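Local atomic coordinates of manganese-binding protein (Chlamydia trachomatis, PDB entry 6NSI), a protein that binds iron, manganese and nickel ions, with a preference for Fe(2+), and hands them to the membrane permease of an ABC transporter for import. Residues Met50-Phe55 with Gln123-Tyr128. Numbering follows the deposited sequence.
Sequences MSQLIF and QQFPQY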
loop_
_atom_site.group_PDB
_atom_site.type_symbol
_atom_site.label_atom_id
_atom_site.label_comp_id
_atom_site.label_asym_id
_atom_site.label_seq_id
_atom_site.Cartn_x
_atom_site.Cartn_y
_atom_site.Cartn_z
ATOM N N MET A 50 6.316 3.485 25.859
ATOM C CA MET A 50 5.882 4.851 26.145
ATOM C C MET A 50 4.624 5.276 25.383
ATOM O O MET A 50 4.087 6.353 25.672
ATOM C CB MET A 50 7.013 5.837 25.840
ATOM C CG MET A 50 7.081 6.277 24.384
ATOM S SD MET A 50 8.572 7.223 23.991
ATOM C CE MET A 50 9.842 5.986 24.274
ATOM N N SER A 51 4.132 4.474 24.440
ATOM C CA SER A 51 3.013 4.880 23.600
ATOM C C SER A 51 1.667 4.505 24.212
ATOM O O SER A 51 1.555 3.584 25.025
ATOM C CB SER A 51 3.144 4.253 22.214
ATOM O OG SER A 51 4.095 4.975 21.459
ATOM N N GLN A 52 0.629 5.240 23.806
ATOM C CA GLN A 52 -0.727 4.979 24.287
ATOM C C GLN A 52 -1.508 4.061 23.359
ATOM O O GLN A 52 -2.438 3.378 23.811
ATOM C CB GLN A 52 -1.509 6.288 24.452
ATOM C CG GLN A 52 -0.918 7.276 25.453
ATOM C CD GLN A 52 -0.729 6.686 26.841
ATOM O OE1 GLN A 52 -1.610 5.997 27.365
ATOM N NE2 GLN A 52 0.427 6.957 27.445
ATOM N N LEU A 53 -1.164 4.061 22.073
ATOM C CA LEU A 53 -1.831 3.270 21.050
ATOM C C LEU A 53 -0.771 2.857 20.041
ATOM O O LEU A 53 0.137 3.640 19.748
ATOM C CB LEU A 53 -2.942 4.066 20.348
ATOM C CG LEU A 53 -4.250 4.389 21.080
ATOM C CD1 LEU A 53 -5.099 5.346 20.246
ATOM C CD2 LEU A 53 -5.011 3.110 21.389
ATOM N N ILE A 54 -0.885 1.632 19.523
ATOM C CA ILE A 54 0.017 1.105 18.489
ATOM C C ILE A 54 -0.828 0.726 17.283
ATOM O O ILE A 54 -1.583 -0.255 17.331
ATOM C CB ILE A 54 0.816 -0.104 18.976
ATOM C CG1 ILE A 54 1.707 0.286 20.157
ATOM C CG2 ILE A 54 1.635 -0.689 17.826
ATOM C CD1 ILE A 54 2.364 -0.907 20.840
ATOM N N PHE A 55 -0.683 1.480 16.197
ATOM C CA PHE A 55 -1.484 1.279 14.995
ATOM C C PHE A 55 -0.750 0.349 14.023
ATOM O O PHE A 55 0.352 0.665 13.560
ATOM C CB PHE A 55 -1.800 2.629 14.348
ATOM C CG PHE A 55 -2.888 3.400 15.052
ATOM C CD1 PHE A 55 -2.575 4.480 15.865
ATOM C CD2 PHE A 55 -4.222 3.046 14.893
ATOM C CE1 PHE A 55 -3.579 5.196 16.513
ATOM C CE2 PHE A 55 -5.233 3.763 15.539
ATOM C CZ PHE A 55 -4.908 4.833 16.348
ATOM N N GLN A 123 -11.684 7.192 20.836
ATOM C CA GLN A 123 -12.009 6.317 21.958
ATOM C C GLN A 123 -10.933 6.369 23.045
ATOM O O GLN A 123 -11.246 6.219 24.232
ATOM C CB GLN A 123 -12.222 4.887 21.447
ATOM C CG GLN A 123 -12.359 3.812 22.530
ATOM C CD GLN A 123 -13.809 3.555 22.937
ATOM O OE1 GLN A 123 -14.743 3.822 22.172
ATOM N NE2 GLN A 123 -14.002 3.041 24.152
ATOM N N GLN A 124 -9.672 6.598 22.668
ATOM C CA GLN A 124 -8.607 6.688 23.662
ATOM C C GLN A 124 -8.532 8.070 24.299
ATOM O O GLN A 124 -8.143 8.189 25.468
ATOM C CB GLN A 124 -7.262 6.338 23.026
ATOM C CG GLN A 124 -6.059 6.489 23.960
ATOM C CD GLN A 124 -5.930 5.338 24.939
ATOM O OE1 GLN A 124 -6.487 4.258 24.722
ATOM N NE2 GLN A 124 -5.207 5.567 26.035
ATOM N N PHE A 125 -8.899 9.118 23.559
ATOM C CA PHE A 125 -8.782 10.505 24.016
ATOM C C PHE A 125 -10.109 11.230 23.827
ATOM O O PHE A 125 -10.259 12.037 22.898
ATOM C CB PHE A 125 -7.670 11.243 23.268
ATOM C CG PHE A 125 -6.351 10.517 23.255
ATOM C CD1 PHE A 125 -5.521 10.536 24.369
ATOM C CD2 PHE A 125 -5.938 9.829 22.127
ATOM C CE1 PHE A 125 -4.313 9.889 24.359
ATOM C CE2 PHE A 125 -4.724 9.178 22.103
ATOM C CZ PHE A 125 -3.904 9.203 23.222
ATOM N N PRO A 126 -11.094 10.970 24.689
ATOM C CA PRO A 126 -12.357 11.732 24.595
ATOM C C PRO A 126 -12.164 13.229 24.766
ATOM O O PRO A 126 -12.899 14.020 24.160
ATOM C CB PRO A 126 -13.211 11.136 25.720
ATOM C CG PRO A 126 -12.198 10.567 26.701
ATOM C CD PRO A 126 -11.069 10.060 25.847
ATOM N N GLN A 127 -11.170 13.642 25.555
ATOM C CA GLN A 127 -10.860 15.059 25.711
ATOM C C GLN A 127 -10.468 15.727 24.393
ATOM O O GLN A 127 -10.525 16.958 24.289
ATOM C CB GLN A 127 -9.748 15.227 26.748
ATOM C CG GLN A 127 -8.390 14.681 26.321
ATOM C CD GLN A 127 -8.149 13.255 26.784
ATOM O OE1 GLN A 127 -9.056 12.416 26.765
ATOM N NE2 GLN A 127 -6.916 12.970 27.197
ATOM N N TYR A 128 -10.083 14.959 23.380
ATOM C CA TYR A 128 -9.757 15.527 22.081
ATOM C C TYR A 128 -10.773 15.172 21.003
ATOM O O TYR A 128 -10.540 15.488 19.825
ATOM C CB TYR A 128 -8.357 15.073 21.644
ATOM C CG TYR A 128 -7.277 15.440 22.636
ATOM C CD1 TYR A 128 -7.359 16.614 23.375
ATOM C CD2 TYR A 128 -6.177 14.620 22.839
ATOM C CE1 TYR A 128 -6.378 16.959 24.287
ATOM C CE2 TYR A 128 -5.187 14.962 23.754
ATOM C CZ TYR A 128 -5.297 16.136 24.474
ATOM O OH TYR A 128 -4.325 16.491 25.384
HETATM O O HOH W 1 -4.361 7.861 26.880
#
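The side chains of Leu53 and Gln124 overlap side by side, pointing opposite ways. Leu53 CD1 presses on the first methylene of the glutamine, 3.7 Å from Gln124 CB, while Leu53 CG sits against Gln124 CG. The second methyl reaches the polar end instead, with Leu53 CD2 3.8 Å from Gln124 OE1. This overlap depends on the shape of Gln124: CG leaves opposite the backbone N (chi1 176°), and a bend at chi2 of 78° turns the amide, leaving OE1 beside that methyl and directing NE2 toward Gln52. The same course carries Gln124 CG over one face of the Phe125 ring, near its rim. Phe125, the first residue beyond the helical conformation, sends its ring back toward Gln52 and Leu53; Phe125 CZ comes within 4.0 Å of Gln52 CB, and Phe125 CE2 approaches Leu53 CD1 at 4.3 Å, both obliquely. Well away from the iron site, the contact joins the C-terminal end of helix 107-124 to the chain entering strand 54-56, an inner strand of the parallel sheet in what is probably a bacterial solute-binding protein 9 family member. Leu53 also rests on Leu121 of that helix, and Ile2 touches both Gln52 and Phe125. The Gln52 chain, also bent at chi2, presents OE1 rather than NE2 to Gln124. The two glutamines cross at about a right angle with their amide planes 38° apart, and Gln52 OE1 stays 3.9 Å from Gln124 NE2, too far for a direct bond. A water spans the gap, accepting from Gln124 NE2 at 2.6 Å and donating weakly to Gln52 OE1 at 3.4 Å. Beyond Phe125 the chain turns through a short 3-10 segment, where Tyr128 N donates to Phe125 O at 3.0 Å.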